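Local coordinates for protein separin (Saccharomyces cerevisiae, PDB 5U1T) that cleaves the SCC1 subunit of cohesin as a caspase-like cysteine protease at the onset of anaphase, and is held inactive by securin for most of the cell cycle, at residues S1246-V1250 with E1291-K1295; T1159-L1163 with F1238-F1244; I1265-L1270 with M1334-L1339. All coordinates share one frame; numbering follows the deposited sequence.

Contact 1 of 3, residues S1246-V1250 with E1291-K1295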
ATOM      1  N   SER A1246      27.006  53.950  -1.546  1.00 60.38           N
ATOM      2  CA  SER A1246      26.863  55.396  -1.518  1.00 60.22           C
ATOM      3  C   SER A1246      25.823  55.894  -2.520  1.00 59.81           C
ATOM      4  O   SER A1246      25.804  55.480  -3.692  1.00 59.60           O
ATOM      5  CB  SER A1246      28.208  56.085  -1.771  1.00 61.35           C
ATOM      6  OG  SER A1246      28.013  57.428  -2.162  1.00 55.21           O
ATOM      7  N   PRO A1247      24.943  56.785  -2.049  1.00 53.07           N
ATOM      8  CA  PRO A1247      23.890  57.378  -2.867  1.00 57.79           C
ATOM      9  C   PRO A1247      24.410  58.478  -3.779  1.00 69.53           C
ATOM     10  O   PRO A1247      23.612  59.007  -4.544  1.00 71.47           O
ATOM     11  CB  PRO A1247      22.931  57.947  -1.828  1.00 56.79           C
ATOM     12  CG  PRO A1247      23.798  58.255  -0.673  1.00 56.24           C
ATOM     13  CD  PRO A1247      24.833  57.186  -0.637  1.00 51.61           C
ATOM     14  N   GLU A1248      25.706  58.807  -3.706  1.00 69.10           N
ATOM     15  CA  GLU A1248      26.286  59.919  -4.469  1.00 63.77           C
ATOM     16  C   GLU A1248      26.486  59.607  -5.954  1.00 64.75           C
ATOM     17  O   GLU A1248      26.930  58.517  -6.304  1.00 69.16           O
ATOM     18  CB  GLU A1248      27.637  60.317  -3.869  1.00 63.35           C
ATOM     19  CG  GLU A1248      27.581  60.923  -2.482  1.00 61.72           C
ATOM     20  CD  GLU A1248      28.955  61.401  -1.994  1.00 71.16           C
ATOM     21  OE1 GLU A1248      29.852  61.665  -2.828  1.00 70.59           O
ATOM     22  OE2 GLU A1248      29.152  61.513  -0.765  1.00 76.40           O
ATOM     23  N   VAL A1249      26.181  60.565  -6.827  1.00 68.09           N
ATOM     24  CA  VAL A1249      26.572  60.445  -8.234  1.00 71.93           C
ATOM     25  C   VAL A1249      27.721  61.400  -8.583  1.00 75.25           C
ATOM     26  O   VAL A1249      27.625  62.609  -8.342  1.00 79.38           O
ATOM     27  CB  VAL A1249      25.406  60.735  -9.181  1.00 73.61           C
ATOM     28  CG1 VAL A1249      25.744  60.256 -10.590  1.00 67.72           C
ATOM     29  CG2 VAL A1249      24.143  60.079  -8.675  1.00 76.72           C
ATOM     30  N   VAL A1250      28.804  60.881  -9.157  1.00 71.32           N
ATOM     31  CA  VAL A1250      29.929  61.755  -9.489  1.00 73.06           C
ATOM     32  C   VAL A1250      29.563  62.705 -10.632  1.00 72.28           C
ATOM     33  O   VAL A1250      28.878  62.311 -11.574  1.00 69.12           O
ATOM     34  CB  VAL A1250      31.202  60.948  -9.869  1.00 65.20           C
ATOM     35  CG1 VAL A1250      31.514  59.928  -8.794  1.00 59.87           C
ATOM     36  CG2 VAL A1250      31.043  60.268 -11.224  1.00 69.51           C
ATOM     37  N   GLU A1291      35.569  55.620  -9.291  1.00 56.46           N
ATOM     38  CA  GLU A1291      34.550  56.457  -8.644  1.00 54.22           C
ATOM     39  C   GLU A1291      34.497  56.249  -7.143  1.00 52.35           C
ATOM     40  O   GLU A1291      34.094  57.134  -6.401  1.00 57.34           O
ATOM     41  CB  GLU A1291      33.162  56.196  -9.230  1.00 55.08           C
ATOM     42  CG  GLU A1291      32.958  56.778 -10.607  1.00 65.17           C
ATOM     43  CD  GLU A1291      31.677  56.294 -11.260  1.00 65.83           C
ATOM     44  OE1 GLU A1291      31.483  56.529 -12.486  1.00 68.94           O
ATOM     45  OE2 GLU A1291      30.864  55.674 -10.540  1.00 68.02           O
ATOM     46  N   LEU A1292      34.894  55.070  -6.693  1.00 57.88           N
ATOM     47  CA  LEU A1292      34.850  54.766  -5.270  1.00 57.08           C
ATOM     48  C   LEU A1292      35.754  55.715  -4.493  1.00 55.45           C
ATOM     49  O   LEU A1292      35.468  56.036  -3.351  1.00 56.87           O
ATOM     50  CB  LEU A1292      35.258  53.317  -5.012  1.00 52.09           C
ATOM     51  CG  LEU A1292      34.232  52.237  -5.354  1.00 52.64           C
ATOM     52  CD1 LEU A1292      34.801  50.870  -5.031  1.00 42.42           C
ATOM     53  CD2 LEU A1292      32.944  52.495  -4.600  1.00 44.88           C
ATOM     54  N   PHE A1293      36.843  56.158  -5.119  1.00 57.24           N
ATOM     55  CA  PHE A1293      37.794  57.065  -4.476  1.00 56.66           C
ATOM     56  C   PHE A1293      37.143  58.419  -4.239  1.00 55.14           C
ATOM     57  O   PHE A1293      37.197  58.951  -3.131  1.00 53.23           O
ATOM     58  CB  PHE A1293      39.073  57.206  -5.318  1.00 55.66           C
ATOM     59  CG  PHE A1293      39.991  56.022  -5.212  1.00 55.66           C
ATOM     60  CD1 PHE A1293      39.817  54.915  -6.036  1.00 55.69           C
ATOM     61  CD2 PHE A1293      41.000  55.998  -4.261  1.00 51.04           C
ATOM     62  CE1 PHE A1293      40.627  53.817  -5.920  1.00 50.21           C
ATOM     63  CE2 PHE A1293      41.825  54.906  -4.146  1.00 55.99           C
ATOM     64  CZ  PHE A1293      41.636  53.810  -4.976  1.00 53.11           C
ATOM     65  N   LEU A1294      36.501  58.943  -5.282  1.00 52.31           N
ATOM     66  CA  LEU A1294      35.735  60.178  -5.203  1.00 51.21           C
ATOM     67  C   LEU A1294      34.616  60.117  -4.179  1.00 57.06           C
ATOM     68  O   LEU A1294      34.106  61.143  -3.743  1.00 57.53           O
ATOM     69  CB  LEU A1294      35.142  60.522  -6.564  1.00 53.15           C
ATOM     70  CG  LEU A1294      36.143  60.915  -7.636  1.00 53.87           C
ATOM     71  CD1 LEU A1294      35.454  61.619  -8.797  1.00 52.83           C
ATOM     72  CD2 LEU A1294      37.212  61.788  -7.010  1.00 53.79           C
ATOM     73  N   LYS A1295      34.198  58.919  -3.795  1.00 57.63           N
ATOM     74  CA  LYS A1295      33.089  58.862  -2.879  1.00 54.39           C
ATOM     75  C   LYS A1295      33.574  58.859  -1.426  1.00 54.69           C
ATOM     76  O   LYS A1295      32.780  59.035  -0.511  1.00 62.92           O
ATOM     77  CB  LYS A1295      32.191  57.661  -3.213  1.00 63.39           C
ATOM     78  CG  LYS A1295      31.289  57.938  -4.435  1.00 62.44           C
ATOM     79  CD  LYS A1295      30.583  56.709  -4.988  1.00 60.14           C
ATOM     80  CE  LYS A1295      29.655  57.104  -6.147  1.00 60.25           C
ATOM     81  NZ  LYS A1295      29.013  55.969  -6.877  1.00 62.14           N
TER
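Over one face of the Glu1291 carboxylate lies methyl CG2 of Val1250, 4.0 Å from CD, while the two oxygens are held by salt bridges from Arg1155 and Arg1157. The carboxylate of Glu1248 is turned to Arg1347, whose NH1 also bonds the carbonyl O of Leu1294 and so ties the end of helix 1287-1294 to the strand. Val1250 lies crosswise to the Glu1291 chain: its CG1, opposite the carbonyl carbon (chi1 -52°), rests against CG of Glu1291 at 3.9 Å and against CD1 of Leu1294 at 4.3 Å; a branched valine supplies both methyls from one short stem. Lys1295, its chain extended, runs across the strand, its CD 3.9 Å from OG of Ser1246 and its CE 4.3 Å from CG1 of Val1250. Its NZ stands near the carbonyl O of Glu1248, but the angle is too poor for a hydrogen bond. Ser1246 OG accepts from Glu1248 N (3.1 Å, 163°), an ST turn that shapes the approach to the strand. The carbon chains of Glu1291 and Lys1295 thus serve as apolar surface, and the acids draw their charge partners from outside the pair, with Arg1347 the polar tie between strand and helix.

Contact 2 of 3, residues T1159-L1163 with F1238-F1244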
ATOM      1  N   THR A1159      27.274  46.018 -11.538  1.00 59.33           N
ATOM      2  CA  THR A1159      28.519  45.639 -10.881  1.00 58.65           C
ATOM      3  C   THR A1159      28.233  44.728  -9.708  1.00 56.71           C
ATOM      4  O   THR A1159      27.133  44.712  -9.175  1.00 57.51           O
ATOM      5  CB  THR A1159      29.320  46.874 -10.407  1.00 54.30           C
ATOM      6  OG1 THR A1159      28.586  47.569  -9.398  1.00 56.67           O
ATOM      7  CG2 THR A1159      29.549  47.821 -11.561  1.00 60.50           C
ATOM      8  N   HIS A1160      29.231  43.972  -9.295  1.00 55.81           N
ATOM      9  CA  HIS A1160      29.021  42.932  -8.300  1.00 55.95           C
ATOM     10  C   HIS A1160      30.326  42.739  -7.570  1.00 54.37           C
ATOM     11  O   HIS A1160      31.360  42.909  -8.178  1.00 55.05           O
ATOM     12  CB  HIS A1160      28.558  41.646  -8.992  1.00 58.22           C
ATOM     13  CG  HIS A1160      28.845  40.393  -8.224  1.00 60.99           C
ATOM     14  ND1 HIS A1160      28.093  39.990  -7.143  1.00 55.91           N
ATOM     15  CD2 HIS A1160      29.797  39.445  -8.393  1.00 59.85           C
ATOM     16  CE1 HIS A1160      28.573  38.852  -6.674  1.00 54.91           C
ATOM     17  NE2 HIS A1160      29.606  38.498  -7.414  1.00 58.42           N
ATOM     18  N   LEU A1161      30.321  42.421  -6.282  1.00 51.15           N
ATOM     19  CA  LEU A1161      31.599  42.086  -5.664  1.00 53.71           C
ATOM     20  C   LEU A1161      31.526  41.057  -4.544  1.00 56.55           C
ATOM     21  O   LEU A1161      30.523  40.955  -3.861  1.00 58.37           O
ATOM     22  CB  LEU A1161      32.297  43.361  -5.169  1.00 55.19           C
ATOM     23  CG  LEU A1161      31.603  44.472  -4.400  1.00 61.17           C
ATOM     24  CD1 LEU A1161      31.178  43.922  -3.061  1.00 62.87           C
ATOM     25  CD2 LEU A1161      32.544  45.648  -4.227  1.00 59.17           C
ATOM     26  N   ARG A1162      32.594  40.282  -4.366  1.00 56.93           N
ATOM     27  CA  ARG A1162      32.588  39.184  -3.398  1.00 55.41           C
ATOM     28  C   ARG A1162      33.447  39.536  -2.205  1.00 54.25           C
ATOM     29  O   ARG A1162      34.627  39.832  -2.344  1.00 58.38           O
ATOM     30  CB  ARG A1162      33.074  37.881  -4.042  1.00 53.92           C
ATOM     31  CG  ARG A1162      32.311  37.509  -5.286  1.00 55.22           C
ATOM     32  CD  ARG A1162      32.688  36.130  -5.797  1.00 65.56           C
ATOM     33  NE  ARG A1162      31.497  35.303  -6.012  1.00 66.66           N
ATOM     34  CZ  ARG A1162      31.114  34.336  -5.176  1.00 69.07           C
ATOM     35  NH1 ARG A1162      31.852  34.085  -4.090  1.00 62.71           N
ATOM     36  NH2 ARG A1162      29.999  33.622  -5.419  1.00 67.81           N
ATOM     37  N   LEU A1163      32.844  39.511  -1.023  1.00 58.93           N
ATOM     38  CA  LEU A1163      33.539  39.886   0.207  1.00 59.03           C
ATOM     39  C   LEU A1163      33.784  38.657   1.064  1.00 63.14           C
ATOM     40  O   LEU A1163      32.839  37.980   1.453  1.00 70.43           O
ATOM     41  CB  LEU A1163      32.728  40.923   0.984  1.00 61.51           C
ATOM     42  CG  LEU A1163      32.179  42.075   0.135  1.00 61.35           C
ATOM     43  CD1 LEU A1163      31.223  42.940   0.922  1.00 60.43           C
ATOM     44  CD2 LEU A1163      33.326  42.899  -0.397  1.00 60.24           C
ATOM     45  N   PHE A1238      32.934  45.303   5.231  1.00 65.55           N
ATOM     46  CA  PHE A1238      33.002  46.190   4.083  1.00 71.98           C
ATOM     47  C   PHE A1238      34.238  47.047   4.049  1.00 76.47           C
ATOM     48  O   PHE A1238      34.196  48.180   3.611  1.00 74.96           O
ATOM     49  CB  PHE A1238      31.778  47.073   4.051  1.00 66.33           C
ATOM     50  CG  PHE A1238      30.524  46.345   4.316  1.00 69.87           C
ATOM     51  CD1 PHE A1238      30.183  46.001   5.581  1.00 62.12           C
ATOM     52  CD2 PHE A1238      29.698  45.996   3.291  1.00 71.47           C
ATOM     53  CE1 PHE A1238      29.030  45.320   5.824  1.00 62.97           C
ATOM     54  CE2 PHE A1238      28.539  45.320   3.529  1.00 60.45           C
ATOM     55  CZ  PHE A1238      28.206  44.983   4.799  1.00 57.35           C
ATOM     56  N   ASN A1239      35.350  46.497   4.494  1.00 77.53           N
ATOM     57  CA  ASN A1239      36.559  47.270   4.537  1.00 74.15           C
ATOM     58  C   ASN A1239      36.947  47.693   3.150  1.00 76.11           C
ATOM     59  O   ASN A1239      37.339  46.896   2.325  1.00 75.11           O
ATOM     60  CB  ASN A1239      37.674  46.525   5.258  1.00 70.87           C
ATOM     61  CG  ASN A1239      37.802  45.110   4.803  1.00 86.62           C
ATOM     62  OD1 ASN A1239      36.961  44.607   4.061  1.00 90.00           O
ATOM     63  ND2 ASN A1239      38.856  44.449   5.239  1.00 89.32           N
ATOM     64  N   GLY A1240      36.774  48.975   2.895  1.00 74.37           N
ATOM     65  CA  GLY A1240      37.135  49.541   1.625  1.00 65.87           C
ATOM     66  C   GLY A1240      36.033  49.687   0.623  1.00 67.68           C
ATOM     67  O   GLY A1240      36.232  50.312  -0.395  1.00 74.37           O
ATOM     68  N   VAL A1241      34.862  49.140   0.899  1.00 67.05           N
ATOM     69  CA  VAL A1241      33.794  49.211  -0.078  1.00 60.72           C
ATOM     70  C   VAL A1241      32.453  49.696   0.413  1.00 57.96           C
ATOM     71  O   VAL A1241      31.441  49.359  -0.159  1.00 53.06           O
ATOM     72  CB  VAL A1241      33.608  47.866  -0.774  1.00 68.75           C
ATOM     73  CG1 VAL A1241      34.740  47.613  -1.731  1.00 61.07           C
ATOM     74  CG2 VAL A1241      33.544  46.757   0.245  1.00 63.19           C
ATOM     75  N   GLN A1242      32.446  50.499   1.456  1.00 60.40           N
ATOM     76  CA  GLN A1242      31.199  51.017   1.954  1.00 60.43           C
ATOM     77  C   GLN A1242      30.649  51.969   0.921  1.00 60.78           C
ATOM     78  O   GLN A1242      29.493  52.301   0.944  1.00 63.71           O
ATOM     79  CB  GLN A1242      31.399  51.741   3.261  1.00 56.68           C
ATOM     80  CG  GLN A1242      31.940  50.887   4.370  1.00 60.72           C
ATOM     81  CD  GLN A1242      31.805  51.558   5.702  1.00 66.35           C
ATOM     82  OE1 GLN A1242      31.415  52.699   5.781  1.00 66.65           O
ATOM     83  NE2 GLN A1242      32.127  50.849   6.757  1.00 66.25           N
ATOM     84  N   GLY A1243      31.509  52.430   0.033  1.00 55.54           N
ATOM     85  CA  GLY A1243      31.115  53.316  -1.049  1.00 52.40           C
ATOM     86  C   GLY A1243      30.255  52.702  -2.140  1.00 57.18           C
ATOM     87  O   GLY A1243      29.649  53.430  -2.938  1.00 54.84           O
ATOM     88  N   PHE A1244      30.201  51.366  -2.174  1.00 57.17           N
ATOM     89  CA  PHE A1244      29.343  50.629  -3.094  1.00 52.14           C
ATOM     90  C   PHE A1244      27.889  50.982  -2.778  1.00 57.25           C
ATOM     91  O   PHE A1244      27.024  50.969  -3.656  1.00 52.54           O
ATOM     92  CB  PHE A1244      29.601  49.121  -2.953  1.00 57.62           C
ATOM     93  CG  PHE A1244      29.013  48.264  -4.065  1.00 54.32           C
ATOM     94  CD1 PHE A1244      29.640  48.179  -5.300  1.00 51.51           C
ATOM     95  CD2 PHE A1244      27.865  47.519  -3.852  1.00 48.91           C
ATOM     96  CE1 PHE A1244      29.121  47.387  -6.306  1.00 54.44           C
ATOM     97  CE2 PHE A1244      27.341  46.713  -4.855  1.00 55.39           C
ATOM     98  CZ  PHE A1244      27.970  46.644  -6.081  1.00 56.56           C
TER
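Strand 1159-1163 faces a loop that follows helix 1209-1237 and tightens into a 3-10 turn, and the two run in opposite senses: Leu1163 CA lies 7.4 Å from Phe1238 CA, and Leu1161 CA 9.2 Å from Phe1244 CA. The loop is folded by its own backbone bonds, Val1241 N to Phe1238 O and Phe1244 N to Val1241 O, and the positive phi of Gly1240 (97°) suits a glycine. Thr1159, Leu1161 and Leu1163 all point toward it. The Phe1244 ring, carried to the strand because CG lies opposite the backbone N (chi1 -167°), has CG of Leu1161 over one face, 4.2 Å above the plane and offset toward the rim, and the carbonyl O of Thr1159 at its edge. Lys1150 adds a cation-pi contact. Val1241 spans the two leucines, CG1 against CD2 of Leu1161 and CG2 against CD2 of Leu1163, both at 3.9 Å. CD1 of Leu1163 then meets CD2 of Phe1238 at 4.2 Å. Replacing Phe1244 with an alanine would probably open a gap over Leu1161 and leave Lys1150 without its aromatic partner. With every touching side chain buried and no polar bond between the segments, close apolar fit is what joins this loop to the sheet.

Contact 3 of 3, residues I1265-L1270 with M1334-L1339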
ATOM      1  N   ILE A1265      48.997  59.324 -11.124  1.00 47.47           N
ATOM      2  CA  ILE A1265      49.456  58.891  -9.812  1.00 52.97           C
ATOM      3  C   ILE A1265      49.875  57.403  -9.779  1.00 56.20           C
ATOM      4  O   ILE A1265      50.924  57.069  -9.220  1.00 57.13           O
ATOM      5  CB  ILE A1265      48.392  59.173  -8.748  1.00 50.61           C
ATOM      6  CG1 ILE A1265      48.273  60.685  -8.555  1.00 43.94           C
ATOM      7  CG2 ILE A1265      48.746  58.482  -7.435  1.00 53.26           C
ATOM      8  CD1 ILE A1265      46.989  61.131  -7.976  1.00 49.30           C
ATOM      9  N   LEU A1266      49.099  56.519 -10.402  1.00 51.30           N
ATOM     10  CA  LEU A1266      49.492  55.110 -10.488  1.00 52.54           C
ATOM     11  C   LEU A1266      50.775  54.919 -11.314  1.00 50.71           C
ATOM     12  O   LEU A1266      51.612  54.056 -11.003  1.00 49.35           O
ATOM     13  CB  LEU A1266      48.354  54.268 -11.074  1.00 53.89           C
ATOM     14  CG  LEU A1266      47.110  54.065 -10.191  1.00 54.73           C
ATOM     15  CD1 LEU A1266      46.103  53.069 -10.804  1.00 52.92           C
ATOM     16  CD2 LEU A1266      47.502  53.635  -8.778  1.00 46.95           C
ATOM     17  N   HIS A1267      50.924  55.750 -12.349  1.00 54.22           N
ATOM     18  CA  HIS A1267      52.043  55.663 -13.285  1.00 49.93           C
ATOM     19  C   HIS A1267      53.355  55.943 -12.585  1.00 49.08           C
ATOM     20  O   HIS A1267      54.342  55.255 -12.809  1.00 49.86           O
ATOM     21  CB  HIS A1267      51.853  56.633 -14.451  1.00 48.45           C
ATOM     22  CG  HIS A1267      52.846  56.465 -15.562  1.00 44.42           C
ATOM     23  ND1 HIS A1267      52.780  57.183 -16.732  1.00 39.88           N
ATOM     24  CD2 HIS A1267      53.929  55.656 -15.682  1.00 49.83           C
ATOM     25  CE1 HIS A1267      53.770  56.827 -17.527  1.00 43.45           C
ATOM     26  NE2 HIS A1267      54.488  55.911 -16.914  1.00 42.91           N
ATOM     27  N   GLN A1268      53.366  56.940 -11.717  1.00 54.12           N
ATOM     28  CA  GLN A1268      54.620  57.369 -11.132  1.00 54.42           C
ATOM     29  C   GLN A1268      54.948  56.639  -9.834  1.00 54.04           C
ATOM     30  O   GLN A1268      56.073  56.721  -9.349  1.00 57.04           O
ATOM     31  CB  GLN A1268      54.601  58.883 -10.905  1.00 53.24           C
ATOM     32  CG  GLN A1268      53.771  59.348  -9.723  1.00 62.88           C
ATOM     33  CD  GLN A1268      53.754  60.887  -9.563  1.00 72.82           C
ATOM     34  OE1 GLN A1268      52.744  61.560  -9.882  1.00 67.83           O
ATOM     35  NE2 GLN A1268      54.877  61.443  -9.064  1.00 66.22           N
ATOM     36  N   ASN A1269      53.998  55.888  -9.293  1.00 54.74           N
ATOM     37  CA  ASN A1269      54.182  55.317  -7.963  1.00 51.39           C
ATOM     38  C   ASN A1269      54.120  53.790  -7.855  1.00 53.37           C
ATOM     39  O   ASN A1269      54.455  53.235  -6.806  1.00 51.01           O
ATOM     40  CB  ASN A1269      53.157  55.931  -7.025  1.00 50.84           C
ATOM     41  CG  ASN A1269      53.445  57.373  -6.743  1.00 57.96           C
ATOM     42  OD1 ASN A1269      54.583  57.728  -6.425  1.00 59.14           O
ATOM     43  ND2 ASN A1269      52.431  58.231  -6.886  1.00 57.49           N
ATOM     44  N   LEU A1270      53.698  53.129  -8.933  1.00 48.42           N
ATOM     45  CA  LEU A1270      53.707  51.665  -9.019  1.00 49.58           C
ATOM     46  C   LEU A1270      54.933  51.138  -9.778  1.00 47.77           C
ATOM     47  O   LEU A1270      55.130  51.470 -10.939  1.00 49.49           O
ATOM     48  CB  LEU A1270      52.439  51.168  -9.707  1.00 50.17           C
ATOM     49  CG  LEU A1270      51.204  50.828  -8.886  1.00 49.87           C
ATOM     50  CD1 LEU A1270      51.049  51.746  -7.709  1.00 42.55           C
ATOM     51  CD2 LEU A1270      49.988  50.888  -9.792  1.00 51.35           C
ATOM     52  N   MET A1334      53.460  58.604  -1.214  1.00 57.88           N
ATOM     53  CA  MET A1334      53.041  59.429  -2.333  1.00 57.84           C
ATOM     54  C   MET A1334      51.612  59.092  -2.800  1.00 61.28           C
ATOM     55  O   MET A1334      50.844  59.995  -3.139  1.00 57.79           O
ATOM     56  CB  MET A1334      54.052  59.276  -3.470  1.00 57.94           C
ATOM     57  CG  MET A1334      54.282  60.503  -4.309  1.00 64.52           C
ATOM     58  SD  MET A1334      54.806  61.965  -3.375  1.00 73.47           S
ATOM     59  CE  MET A1334      56.035  61.223  -2.284  1.00 69.49           C
ATOM     60  N   LEU A1335      51.247  57.807  -2.811  1.00 56.68           N
ATOM     61  CA  LEU A1335      49.864  57.437  -3.120  1.00 54.47           C
ATOM     62  C   LEU A1335      48.933  58.181  -2.189  1.00 55.64           C
ATOM     63  O   LEU A1335      47.995  58.840  -2.620  1.00 59.71           O
ATOM     64  CB  LEU A1335      49.617  55.933  -2.970  1.00 56.35           C
ATOM     65  CG  LEU A1335      50.150  54.949  -4.011  1.00 59.35           C
ATOM     66  CD1 LEU A1335      49.615  53.556  -3.743  1.00 52.62           C
ATOM     67  CD2 LEU A1335      49.814  55.407  -5.420  1.00 57.81           C
ATOM     68  N   HIS A1336      49.220  58.057  -0.902  1.00 57.72           N
ATOM     69  CA  HIS A1336      48.459  58.670   0.175  1.00 60.58           C
ATOM     70  C   HIS A1336      48.268  60.162  -0.057  1.00 65.38           C
ATOM     71  O   HIS A1336      47.126  60.643  -0.135  1.00 64.09           O
ATOM     72  CB  HIS A1336      49.181  58.398   1.506  1.00 65.39           C
ATOM     73  CG  HIS A1336      48.728  59.241   2.660  1.00 67.34           C
ATOM     74  ND1 HIS A1336      49.512  59.434   3.778  1.00 68.26           N
ATOM     75  CD2 HIS A1336      47.576  59.925   2.886  1.00 69.42           C
ATOM     76  CE1 HIS A1336      48.873  60.213   4.633  1.00 69.40           C
ATOM     77  NE2 HIS A1336      47.699  60.532   4.115  1.00 70.36           N
ATOM     78  N   VAL A1337      49.384  60.882  -0.178  1.00 60.07           N
ATOM     79  CA  VAL A1337      49.356  62.330  -0.282  1.00 59.23           C
ATOM     80  C   VAL A1337      48.642  62.796  -1.537  1.00 56.30           C
ATOM     81  O   VAL A1337      47.747  63.632  -1.469  1.00 54.73           O
ATOM     82  CB  VAL A1337      50.790  62.923  -0.266  1.00 63.22           C
ATOM     83  CG1 VAL A1337      50.788  64.360  -0.762  1.00 54.02           C
ATOM     84  CG2 VAL A1337      51.387  62.831   1.131  1.00 56.10           C
ATOM     85  N   GLN A1338      49.050  62.265  -2.683  1.00 55.64           N
ATOM     86  CA  GLN A1338      48.505  62.701  -3.967  1.00 55.39           C
ATOM     87  C   GLN A1338      47.028  62.306  -4.168  1.00 59.39           C
ATOM     88  O   GLN A1338      46.264  63.053  -4.765  1.00 56.97           O
ATOM     89  CB  GLN A1338      49.356  62.146  -5.118  1.00 53.89           C
ATOM     90  CG  GLN A1338      50.688  62.857  -5.325  1.00 60.81           C
ATOM     91  CD  GLN A1338      51.713  62.018  -6.106  1.00 64.50           C
ATOM     92  OE1 GLN A1338      51.401  60.920  -6.572  1.00 72.31           O
ATOM     93  NE2 GLN A1338      52.935  62.514  -6.226  1.00 60.84           N
ATOM     94  N   LEU A1339      46.614  61.137  -3.687  1.00 62.42           N
ATOM     95  CA  LEU A1339      45.215  60.733  -3.874  1.00 57.93           C
ATOM     96  C   LEU A1339      44.285  61.538  -2.990  1.00 57.51           C
ATOM     97  O   LEU A1339      43.210  61.948  -3.426  1.00 57.60           O
ATOM     98  CB  LEU A1339      45.022  59.254  -3.592  1.00 52.77           C
ATOM     99  CG  LEU A1339      45.340  58.303  -4.729  1.00 57.99           C
ATOM    100  CD1 LEU A1339      45.358  56.920  -4.153  1.00 55.71           C
ATOM    101  CD2 LEU A1339      44.328  58.405  -5.851  1.00 50.59           C
TER
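The short helical segments 1265-1269 and 1334-1339 pack nearly antiparallel, at 158° and with axes 10.3 Å apart, and come nearest where Asn1269 faces Leu1335, CA to CA 6.8 Å. The apolar part centres on CD2 of Leu1335, which meets CG2 of Ile1265 at 3.8 Å and CB of Asn1269 at 3.7 Å, with methyls of Leu1266 and Leu1270 farther out. Ile1265 is branched at CB and feeds two directions: CG2, opposite the backbone N, goes to Leu1335, whereas CG1 and CD1 lie alongside CB of Gln1338, the two chains passing side by side, pointed opposite ways. Above this layer the chemistry turns polar. ND2 of Asn1269 donates to OE1 of Gln1338 (2.9 Å), a bent bond of 137° at the hydrogen. The acceptor lies in the amide plane of Asn1269, but the donor is tilted 25° out of the Gln1338 carbonyl plane. The same ND2 also makes a weak bond to the carbonyl O of Ile1265, one turn back, so this amide group is steadied from its own helix and from the other. OD1 of Asn1269 turns to CB and CG of Met1334. Gln1268 brings its amide up to that of Gln1338 without a hydrogen bond, at the solvent-exposed margin of the contact. The short Asn1269 and longer Gln1338 suit their places, since together they bridge the two helices with one amide bond. Leu1335 and Leu1339 also reach Ile1311 of helix 1303-1320, and Leu1270 reaches Leu1318, making the arrangement that of an antiparallel helix pair packed on a third helix in a small helical bundle.

Contacts 1 and 2 both reach the same mixed sheet, and they meet where Leu1292 packs on Gly1243 and Phe1244; their centres are 12 Å apart. Contact 2, buried throughout, is core and almost wholly apolar. Contact 1 is only partly buried and mixes aliphatic packing with charges paired elsewhere. Contact 3 lies farther out, away from the sheet, and is largely buried, with an amide-to-amide bond inside the packing and Gln1268 and Met1334 toward its outer side. Its helix 1252-1269 follows the strand of contact 1 in the chain, and Phe1293 touches Leu1339 between the two. Contacts 1 and 3 interlock along the chain, whereas contact 2 closes before either. All three lie away from the probable catalytic Cys1497.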